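3-dehydroshikimate dehydratase (Bacillus anthracis, PDB 3DX5) catalyses the manganese-dependent dehydration of 3-dehydroshikimate to 3,4-dihydroxybenzoate, the catechol building block of the siderophore petrobactin. Local coordinates at residues T103-K108 with N146-T151; D172-W177 with D206-F211; K200-A205 with T224-L229. All coordinates share one frame; numbering follows the deposited sequence.

Interaction 1: T103-K108 with N146-T151; sequences TFAGQK and NTLTDT
With chi1 at 76°, Thr147 tucks OG1 between its backbone N and carbonyl carbon and sets CG2 anti to the carbonyl carbon, beside the N, where the methyl lies 3.5 Å from Gly106 O while CB rests on Ala105 O. Leu148 likewise turns CG anti to its carbonyl carbon, which puts CG 3.7 Å from Ala105 O; Leu148 CB meets Ala105 CB at 4.0 Å. The one direct hydrogen bond across the contact is Leu148 N to Ala105 O, 2.8 Å long and almost straight at 177°. Thr147 OG1 also accepts from Thr149 N at 3.1 Å, an ST turn inside the type I turn from Thr147 to Asp150. A water accepts a hydrogen bond from Ala105 N at 2.9 Å and donates one to Thr147 OG1. The loops follow strands 100-103 and 138-142 of the TIM barrel, and Phe104 belongs to the ligand pocket. Thr147 OG1 bonds His144 O, and Thr149 OG1 bonds Glu142 O and His144 N; the side chain of Glu142 binds the manganese. Ala105 N, Ala105 O and Leu148 N are thus satisfied directly or through water, and the threonine hydroxyls tie the turn to the backbone of the inferred proton acceptor and of a manganese ligand.

Interaction 2: D172-W177 with D206-F211; sequences DFLHIW and DYLHVF. With MN (manganese (II) ion), chain B; DHB (3,4-dihydroxybenzoic acid), chain D.
O3 of the bound 3,4-dihydroxybenzoic acid is gripped by the manganese ion at 2.1 Å, by Lys200 NZ and, weakly, by His175 NE2. This is the catalytic mouth of the TIM barrel, where strand 167-172 passes into helix 173-178 and faces the 3-10 segment 206-211. Asp172, the N-cap of that helix, reaches the ion through OD2 at 2.1 Å; Glu142, His198 and Glu253 bind it as well. One turn on, His175 presents its ring edge to the catechol, with NE2 2.8 Å from O4 of the ligand in a hydrogen bond in which either partner could be the donor. Glu178 OE1 bonds ND1, the other ring nitrogen, which probably fixes the rotation of the ring. Phe211 adds a weak bond, its carbonyl O accepting from O4 of the ligand, while its CB lies at the edge of the His175 ring, 3.9 Å from CE1.

Behind this polar layer the contact is apolar. Leu174 has CG opposite its backbone N (chi1 -175°), which carries CD1 into the angle between Leu208 and Phe211, 3.8 Å from Phe211 CD2. The two leucine side chains run antiparallel alongside each other, CD1 of Leu174 lying 3.7 Å from CD2 of Leu208. Farther out, Leu208 CD1 touches the indole of Trp177 at CZ3, 4.0 Å away.

Interaction 3: K200-A205 with T224-L229; sequences KNISSA and TGMVPL. With DHB (3,4-dihydroxybenzoic acid), chain D.
The end of barrel strand 194-202 meets the short, weakly bonded strand 226-227 in antiparallel fashion, with Ile202 and Met226 forming a non-hydrogen-bonded pair whose CA atoms lie 4.8 Å apart, beside which Ser203 N donates to Gly225 O over 2.7 Å, in the carbonyl plane.

Asn201 uses both ends of its amide. ND2 donates to Leu229 O at 2.7 Å; the acceptor lies in the amide plane, although the donor is tilted 33° from the carbonyl plane of Leu229. OD1 turns back to accept from Ile202 N, and ND2 has a second acceptor in Val234 O, so the rotation of the amide is fixed. A water bridges the chains nearby, accepting from Asn201 N and donating to Val227 O. Ile202 sends CG1 away from its backbone N (chi1 -166°) and lays CD1 over the Gly225 peptide, 3.2 Å from Gly225 O, the oxygen on which its CA also leans in a CA-H...O contact. Across the strands, the CG2 methyl of Val227 sits 3.6 Å from Ile202 C, and the CD2 methyl of Leu229 lies 3.7 Å from Lys200 CA.

Lys200 itself runs extended and bends only at its last torsion, which turns NZ onto O3 of 3,4-dihydroxybenzoic acid at 2.8 Å. Glu253, a manganese ligand, bonds the same ammonium through OE1. Here a barrel strand carries a lysine of the 3,4-dihydroxybenzoic acid pocket while its end pairs with the short strand between helices 213-217 and 236-243, in a xylose isomerase-like TIM barrel.

Interactions 2 and 3 are parts of one site: their centres are about 8 Å apart, both touch 3,4-dihydroxybenzoic acid, and their segments alternate along the chain. They join directly through the salt bridge of Asp172 OD2 and Lys200 NZ, 2.7 Å long, and again farther out, where Val210 CG1 lies 3.4 Å from Thr224 O. Interaction 1 closes earlier in the chain and stands apart, its centre about 14 Å from that of interaction 2 and about 22 Å from that of interaction 3. It still borders the same pocket through Phe104, whose side chain comes within about 4 Å of the ligand. His144 connects it to interaction 2: its backbone is held by interaction 1, and its ring packs edge-to-face with that of His175.

Interaction 1: T103-K108 with N146-T151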
loop_
_atom_site.group_PDB
_atom_site.type_symbol
_atom_site.label_atom_id
_atom_site.label_comp_id
_atom_site.label_asym_id
_atom_site.label_seq_id
_atom_site.Cartn_x
_atom_site.Cartn_y
_atom_site.Cartn_z
ATOM N N THR A 103 12.663 -12.127 3.606
ATOM C CA THR A 103 11.612 -12.731 2.793
ATOM C C THR A 103 10.750 -13.639 3.651
ATOM O O THR A 103 11.033 -13.827 4.843
ATOM C CB THR A 103 12.169 -13.455 1.528
ATOM O OG1 THR A 103 11.080 -13.787 0.658
ATOM C CG2 THR A 103 12.920 -14.765 1.879
ATOM N N PHE A 104 9.670 -14.139 3.067
ATOM C CA PHE A 104 8.729 -15.037 3.749
ATOM C C PHE A 104 8.862 -16.417 3.151
ATOM O O PHE A 104 9.175 -16.544 1.963
ATOM C CB PHE A 104 7.288 -14.528 3.602
ATOM C CG PHE A 104 7.053 -13.234 4.335
ATOM C CD1 PHE A 104 6.928 -13.218 5.722
ATOM C CD2 PHE A 104 7.009 -12.026 3.648
ATOM C CE1 PHE A 104 6.751 -12.031 6.410
ATOM C CE2 PHE A 104 6.804 -10.827 4.339
ATOM C CZ PHE A 104 6.688 -10.832 5.703
ATOM N N ALA A 105 8.633 -17.452 3.944
ATOM C CA ALA A 105 8.789 -18.813 3.457
ATOM C C ALA A 105 7.420 -19.366 3.102
ATOM O O ALA A 105 6.774 -20.035 3.908
ATOM C CB ALA A 105 9.466 -19.685 4.507
ATOM N N GLY A 106 6.980 -19.074 1.891
ATOM C CA GLY A 106 5.703 -19.579 1.404
ATOM C C GLY A 106 4.530 -18.688 1.746
ATOM O O GLY A 106 4.679 -17.707 2.464
ATOM N N GLN A 107 3.362 -19.058 1.233
ATOM C CA GLN A 107 2.163 -18.228 1.317
ATOM C C GLN A 107 0.995 -19.015 1.944
ATOM O O GLN A 107 -0.163 -18.636 1.786
ATOM C CB GLN A 107 1.727 -17.776 -0.094
ATOM C CG GLN A 107 2.709 -16.897 -0.888
ATOM C CD GLN A 107 2.247 -16.693 -2.350
ATOM O OE1 GLN A 107 2.048 -17.656 -3.108
ATOM N NE2 GLN A 107 2.068 -15.445 -2.732
ATOM N N LYS A 108 1.290 -20.130 2.605
ATOM C CA LYS A 108 0.279 -20.846 3.407
ATOM C C LYS A 108 0.977 -21.494 4.575
ATOM O O LYS A 108 2.215 -21.660 4.560
ATOM C CB LYS A 108 -0.475 -21.888 2.577
ATOM C CG LYS A 108 0.415 -23.040 2.105
ATOM C CD LYS A 108 -0.341 -23.932 1.113
ATOM C CE LYS A 108 0.564 -25.021 0.590
ATOM N NZ LYS A 108 -0.229 -26.070 -0.135
ATOM N N ASN A 146 0.608 -18.414 8.534
ATOM C CA ASN A 146 0.319 -18.685 7.108
ATOM C C ASN A 146 1.567 -18.770 6.234
ATOM O O ASN A 146 1.540 -18.418 5.060
ATOM C CB ASN A 146 -0.747 -17.677 6.567
ATOM C CG ASN A 146 -2.015 -17.682 7.437
ATOM O OD1 ASN A 146 -2.410 -16.663 8.023
ATOM N ND2 ASN A 146 -2.586 -18.854 7.606
ATOM N N THR A 147 2.676 -19.204 6.837
ATOM C CA THR A 147 3.920 -19.495 6.115
ATOM C C THR A 147 4.537 -20.753 6.734
ATOM O O THR A 147 3.994 -21.288 7.711
ATOM C CB THR A 147 4.954 -18.346 6.181
ATOM O OG1 THR A 147 5.569 -18.330 7.467
ATOM C CG2 THR A 147 4.320 -16.959 5.859
ATOM N N LEU A 148 5.664 -21.213 6.202
ATOM C CA LEU A 148 6.370 -22.363 6.800
ATOM C C LEU A 148 6.954 -22.054 8.180
ATOM O O LEU A 148 7.244 -22.975 8.976
ATOM C CB LEU A 148 7.461 -22.886 5.862
ATOM C CG LEU A 148 6.933 -23.665 4.616
ATOM C CD1 LEU A 148 8.000 -23.688 3.524
ATOM C CD2 LEU A 148 6.488 -25.110 4.952
ATOM N N THR A 149 7.098 -20.766 8.488
ATOM C CA THR A 149 7.632 -20.360 9.805
ATOM C C THR A 149 6.515 -19.969 10.784
ATOM O O THR A 149 6.702 -19.113 11.659
ATOM C CB THR A 149 8.601 -19.187 9.675
ATOM O OG1 THR A 149 7.903 -18.062 9.126
ATOM C CG2 THR A 149 9.767 -19.541 8.750
ATOM N N ASP A 150 5.351 -20.583 10.640
ATOM C CA ASP A 150 4.229 -20.229 11.491
ATOM C C ASP A 150 4.265 -20.914 12.856
ATOM O O ASP A 150 3.401 -20.635 13.679
ATOM C CB ASP A 150 2.885 -20.510 10.796
ATOM C CG ASP A 150 2.682 -21.963 10.436
ATOM O OD1 ASP A 150 3.604 -22.793 10.582
ATOM O OD2 ASP A 150 1.576 -22.286 9.953
ATOM N N THR A 151 5.190 -21.847 13.087
ATOM C CA THR A 151 5.352 -22.384 14.430
ATOM C C THR A 151 6.848 -22.460 14.719
ATOM O O THR A 151 7.663 -22.515 13.787
ATOM C CB THR A 151 4.748 -23.822 14.638
ATOM O OG1 THR A 151 5.603 -24.786 14.019
ATOM C CG2 THR A 151 3.287 -23.970 14.103
HETATM O O HOH W 1 7.730 -16.652 6.580
#

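Interaction 2: D172-W177 with D206-F211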
loop_
_atom_site.group_PDB
_atom_site.type_symbol
_atom_site.label_atom_id
_atom_site.label_comp_id
_atom_site.label_asym_id
_atom_site.label_seq_id
_atom_site.Cartn_x
_atom_site.Cartn_y
_atom_site.Cartn_z
ATOM N N ASP A 172 10.007 -12.144 14.674
ATOM C CA ASP A 172 8.887 -11.204 14.882
ATOM C C ASP A 172 8.123 -11.766 16.091
ATOM O O ASP A 172 7.369 -12.736 15.980
ATOM C CB ASP A 172 8.055 -11.140 13.593
ATOM C CG ASP A 172 6.929 -10.106 13.643
ATOM O OD1 ASP A 172 6.265 -9.942 14.688
ATOM O OD2 ASP A 172 6.687 -9.479 12.596
ATOM N N PHE A 173 8.382 -11.188 17.266
ATOM C CA PHE A 173 7.874 -11.713 18.526
ATOM C C PHE A 173 6.354 -11.791 18.644
ATOM O O PHE A 173 5.838 -12.763 19.205
ATOM C CB PHE A 173 8.449 -10.911 19.704
ATOM C CG PHE A 173 9.892 -11.209 19.969
ATOM C CD1 PHE A 173 10.265 -12.402 20.596
ATOM C CD2 PHE A 173 10.882 -10.319 19.546
ATOM C CE1 PHE A 173 11.616 -12.679 20.848
ATOM C CE2 PHE A 173 12.218 -10.584 19.797
ATOM C CZ PHE A 173 12.594 -11.755 20.445
ATOM N N LEU A 174 5.651 -10.787 18.153
ATOM C CA LEU A 174 4.195 -10.855 18.090
ATOM C C LEU A 174 3.716 -12.157 17.411
ATOM O O LEU A 174 2.871 -12.874 17.946
ATOM C CB LEU A 174 3.627 -9.624 17.331
ATOM C CG LEU A 174 2.087 -9.443 17.266
ATOM C CD1 LEU A 174 1.474 -10.429 16.231
ATOM C CD2 LEU A 174 1.472 -9.589 18.643
ATOM N N HIS A 175 4.242 -12.451 16.223
ATOM C CA HIS A 175 3.805 -13.627 15.511
ATOM C C HIS A 175 4.214 -14.912 16.177
ATOM O O HIS A 175 3.510 -15.908 16.079
ATOM C CB HIS A 175 4.237 -13.582 14.042
ATOM C CG HIS A 175 3.553 -12.482 13.290
ATOM N ND1 HIS A 175 2.179 -12.336 13.297
ATOM C CD2 HIS A 175 4.043 -11.439 12.579
ATOM C CE1 HIS A 175 1.851 -11.271 12.582
ATOM N NE2 HIS A 175 2.962 -10.709 12.134
ATOM N N ILE A 176 5.349 -14.884 16.849
ATOM C CA ILE A 176 5.812 -16.029 17.598
ATOM C C ILE A 176 4.828 -16.303 18.750
ATOM O O ILE A 176 4.377 -17.434 18.929
ATOM C CB ILE A 176 7.286 -15.766 18.068
ATOM C CG1 ILE A 176 8.233 -16.411 17.071
ATOM C CG2 ILE A 176 7.543 -16.252 19.482
ATOM C CD1 ILE A 176 8.073 -17.942 16.937
ATOM N N TRP A 177 4.464 -15.253 19.478
ATOM C CA TRP A 177 3.488 -15.339 20.562
ATOM C C TRP A 177 2.118 -15.864 20.061
ATOM O O TRP A 177 1.495 -16.728 20.679
ATOM C CB TRP A 177 3.338 -13.963 21.195
ATOM C CG TRP A 177 2.320 -13.961 22.273
ATOM C CD1 TRP A 177 2.516 -14.313 23.583
ATOM C CD2 TRP A 177 0.947 -13.602 22.149
ATOM N NE1 TRP A 177 1.337 -14.197 24.280
ATOM C CE2 TRP A 177 0.358 -13.758 23.429
ATOM C CE3 TRP A 177 0.153 -13.145 21.088
ATOM C CZ2 TRP A 177 -0.988 -13.480 23.671
ATOM C CZ3 TRP A 177 -1.195 -12.876 21.333
ATOM C CH2 TRP A 177 -1.744 -13.047 22.609
ATOM N N ASP A 206 -7.948 -11.239 20.263
ATOM C CA ASP A 206 -9.144 -10.982 19.451
ATOM C C ASP A 206 -8.846 -10.155 18.186
ATOM O O ASP A 206 -9.565 -10.251 17.228
ATOM C CB ASP A 206 -10.187 -10.228 20.277
ATOM C CG ASP A 206 -10.753 -11.062 21.441
ATOM O OD1 ASP A 206 -10.330 -12.224 21.684
ATOM O OD2 ASP A 206 -11.646 -10.530 22.124
ATOM N N TYR A 207 -7.788 -9.353 18.206
ATOM C CA TYR A 207 -7.496 -8.440 17.129
ATOM C C TYR A 207 -6.337 -8.884 16.242
ATOM O O TYR A 207 -5.886 -8.096 15.396
ATOM C CB TYR A 207 -7.245 -7.021 17.675
ATOM C CG TYR A 207 -8.454 -6.471 18.391
ATOM C CD1 TYR A 207 -9.625 -6.179 17.688
ATOM C CD2 TYR A 207 -8.447 -6.283 19.776
ATOM C CE1 TYR A 207 -10.780 -5.708 18.355
ATOM C CE2 TYR A 207 -9.595 -5.807 20.448
ATOM C CZ TYR A 207 -10.749 -5.528 19.721
ATOM O OH TYR A 207 -11.868 -5.041 20.361
ATOM N N LEU A 208 -5.849 -10.116 16.423
ATOM C CA LEU A 208 -4.672 -10.562 15.647
ATOM C C LEU A 208 -4.826 -10.519 14.131
ATOM O O LEU A 208 -3.838 -10.359 13.437
ATOM C CB LEU A 208 -4.179 -11.953 16.090
ATOM C CG LEU A 208 -3.378 -11.944 17.396
ATOM C CD1 LEU A 208 -3.331 -13.371 17.958
ATOM C CD2 LEU A 208 -1.976 -11.395 17.217
ATOM N N HIS A 209 -6.059 -10.654 13.635
ATOM C CA HIS A 209 -6.341 -10.651 12.208
ATOM C C HIS A 209 -6.012 -9.272 11.573
ATOM O O HIS A 209 -5.911 -9.181 10.361
ATOM C CB HIS A 209 -7.830 -10.988 11.969
ATOM C CG HIS A 209 -8.756 -10.106 12.756
ATOM N ND1 HIS A 209 -9.249 -8.915 12.266
ATOM C CD2 HIS A 209 -9.205 -10.195 14.034
ATOM C CE1 HIS A 209 -9.997 -8.326 13.189
ATOM N NE2 HIS A 209 -9.982 -9.081 14.272
ATOM N N VAL A 210 -5.837 -8.205 12.364
ATOM C CA VAL A 210 -5.494 -6.890 11.757
ATOM C C VAL A 210 -4.098 -6.923 11.132
ATOM O O VAL A 210 -3.793 -6.107 10.260
ATOM C CB VAL A 210 -5.629 -5.670 12.718
ATOM C CG1 VAL A 210 -7.074 -5.524 13.204
ATOM C CG2 VAL A 210 -4.570 -5.749 13.901
ATOM N N PHE A 211 -3.277 -7.897 11.542
ATOM C CA PHE A 211 -1.983 -8.094 10.902
ATOM C C PHE A 211 -1.975 -8.929 9.635
ATOM O O PHE A 211 -0.916 -9.137 9.048
ATOM C CB PHE A 211 -0.951 -8.634 11.881
ATOM C CG PHE A 211 -0.700 -7.710 13.025
ATOM C CD1 PHE A 211 -0.360 -6.361 12.799
ATOM C CD2 PHE A 211 -0.839 -8.158 14.324
ATOM C CE1 PHE A 211 -0.131 -5.489 13.875
ATOM C CE2 PHE A 211 -0.600 -7.291 15.406
ATOM C CZ PHE A 211 -0.252 -5.964 15.180
HETATM MN MN MN B . 7.017 -8.337 10.819
HETATM C C1 DHB D . 4.369 -7.564 6.817
HETATM C C2 DHB D . 5.054 -7.876 7.988
HETATM C C3 DHB D . 4.355 -8.269 9.134
HETATM O O3 DHB D . 4.957 -8.597 10.321
HETATM C C4 DHB D . 2.895 -8.373 9.059
HETATM O O4 DHB D . 2.256 -8.765 10.184
HETATM C C5 DHB D . 2.224 -8.087 7.874
HETATM C C6 DHB D . 2.977 -7.678 6.759
HETATM C C DHB D . 5.161 -7.119 5.599
HETATM O O1 DHB D . 4.642 -6.864 4.507
HETATM O O2 DHB D . 6.479 -6.968 5.697
#

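Interaction 3: K200-A205 with T224-L229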
loop_
_atom_site.group_PDB
_atom_site.type_symbol
_atom_site.label_atom_id
_atom_site.label_comp_id
_atom_site.label_asym_id
_atom_site.label_seq_id
_atom_site.Cartn_x
_atom_site.Cartn_y
_atom_site.Cartn_z
ATOM N N LYS A 200 6.300 -5.540 17.619
ATOM C CA LYS A 200 5.004 -4.850 17.566
ATOM C C LYS A 200 4.111 -5.542 18.590
ATOM O O LYS A 200 4.454 -6.626 19.077
ATOM C CB LYS A 200 4.397 -4.828 16.129
ATOM C CG LYS A 200 4.161 -6.230 15.469
ATOM C CD LYS A 200 3.459 -6.052 14.100
ATOM C CE LYS A 200 3.142 -7.401 13.416
ATOM N NZ LYS A 200 4.387 -8.172 13.061
ATOM N N ASN A 201 2.969 -4.951 18.922
ATOM C CA ASN A 201 2.122 -5.529 19.970
ATOM C C ASN A 201 0.660 -5.373 19.608
ATOM O O ASN A 201 0.313 -4.602 18.703
ATOM C CB ASN A 201 2.405 -4.873 21.338
ATOM C CG ASN A 201 2.246 -5.860 22.497
ATOM O OD1 ASN A 201 1.621 -6.926 22.339
ATOM N ND2 ASN A 201 2.820 -5.523 23.660
ATOM N N ILE A 202 -0.213 -6.059 20.333
ATOM C CA ILE A 202 -1.639 -5.990 20.035
ATOM C C ILE A 202 -2.342 -5.918 21.385
ATOM O O ILE A 202 -1.804 -6.452 22.383
ATOM C CB ILE A 202 -2.083 -7.227 19.200
ATOM C CG1 ILE A 202 -3.456 -7.021 18.596
ATOM C CG2 ILE A 202 -2.098 -8.533 20.044
ATOM C CD1 ILE A 202 -3.446 -6.124 17.367
ATOM N N SER A 203 -3.517 -5.289 21.462
ATOM C CA SER A 203 -4.170 -5.188 22.799
ATOM C C SER A 203 -4.744 -6.523 23.271
ATOM O O SER A 203 -4.852 -6.765 24.470
ATOM C CB SER A 203 -5.270 -4.117 22.828
ATOM O OG SER A 203 -6.273 -4.462 21.879
ATOM N N SER A 204 -5.075 -7.413 22.346
ATOM C CA SER A 204 -5.744 -8.677 22.697
ATOM C C SER A 204 -5.624 -9.604 21.504
ATOM O O SER A 204 -5.611 -9.123 20.351
ATOM C CB SER A 204 -7.229 -8.393 23.020
ATOM O OG SER A 204 -8.079 -9.491 22.743
ATOM N N ALA A 205 -5.583 -10.915 21.764
ATOM C CA ALA A 205 -5.640 -11.950 20.700
ATOM C C ALA A 205 -6.846 -11.800 19.766
ATOM O O ALA A 205 -6.769 -12.180 18.608
ATOM C CB ALA A 205 -5.591 -13.403 21.302
ATOM N N THR A 224 -7.618 -1.377 14.636
ATOM C CA THR A 224 -8.074 -1.651 16.014
ATOM C C THR A 224 -7.196 -2.681 16.693
ATOM O O THR A 224 -6.852 -3.703 16.089
ATOM C CB THR A 224 -9.529 -2.155 16.026
ATOM O OG1 THR A 224 -10.344 -1.130 15.496
ATOM C CG2 THR A 224 -10.059 -2.483 17.452
ATOM N N GLY A 225 -6.799 -2.396 17.928
ATOM C CA GLY A 225 -5.993 -3.359 18.705
ATOM C C GLY A 225 -4.493 -3.166 18.550
ATOM O O GLY A 225 -3.739 -3.675 19.355
HETATM N N MSE A 226 -4.042 -2.445 17.518
HETATM C CA MSE A 226 -2.603 -2.152 17.386
HETATM C C MSE A 226 -2.180 -1.134 18.460
HETATM O O MSE A 226 -2.754 -0.067 18.534
HETATM C CB MSE A 226 -2.271 -1.608 15.982
HETATM C CG MSE A 226 -2.578 -2.576 14.810
HETATM SE SE MSE A 226 -1.914 -1.794 13.182
HETATM C CE MSE A 226 -2.693 -3.053 11.873
ATOM N N VAL A 227 -1.182 -1.460 19.278
ATOM C CA VAL A 227 -0.843 -0.613 20.430
ATOM C C VAL A 227 0.664 -0.505 20.645
ATOM O O VAL A 227 1.407 -1.380 20.214
ATOM C CB VAL A 227 -1.492 -1.119 21.775
ATOM C CG1 VAL A 227 -3.019 -0.948 21.758
ATOM C CG2 VAL A 227 -1.065 -2.578 22.099
ATOM N N PRO A 228 1.124 0.563 21.337
ATOM C CA PRO A 228 2.573 0.642 21.643
ATOM C C PRO A 228 3.066 -0.601 22.395
ATOM O O PRO A 228 2.257 -1.315 23.039
ATOM C CB PRO A 228 2.675 1.893 22.542
ATOM C CG PRO A 228 1.564 2.814 21.996
ATOM C CD PRO A 228 0.415 1.819 21.681
ATOM N N LEU A 229 4.376 -0.840 22.345
ATOM C CA LEU A 229 4.967 -2.058 22.908
ATOM C C LEU A 229 4.601 -2.367 24.355
ATOM O O LEU A 229 4.371 -3.540 24.697
ATOM C CB LEU A 229 6.500 -2.027 22.795
ATOM C CG LEU A 229 7.073 -1.950 21.368
ATOM C CD1 LEU A 229 8.594 -2.092 21.471
ATOM C CD2 LEU A 229 6.478 -3.055 20.475
HETATM C C1 DHB D . 4.369 -7.564 6.817
HETATM C C2 DHB D . 5.054 -7.876 7.988
HETATM C C3 DHB D . 4.355 -8.269 9.134
HETATM O O3 DHB D . 4.957 -8.597 10.321
HETATM C C4 DHB D . 2.895 -8.373 9.059
HETATM O O4 DHB D . 2.256 -8.765 10.184
HETATM C C5 DHB D . 2.224 -8.087 7.874
HETATM C C6 DHB D . 2.977 -7.678 6.759
HETATM C C DHB D . 5.161 -7.119 5.599
HETATM O O1 DHB D . 4.642 -6.864 4.507
HETATM O O2 DHB D . 6.479 -6.968 5.697
HETATM O O HOH W 2 3.085 -2.100 18.260
#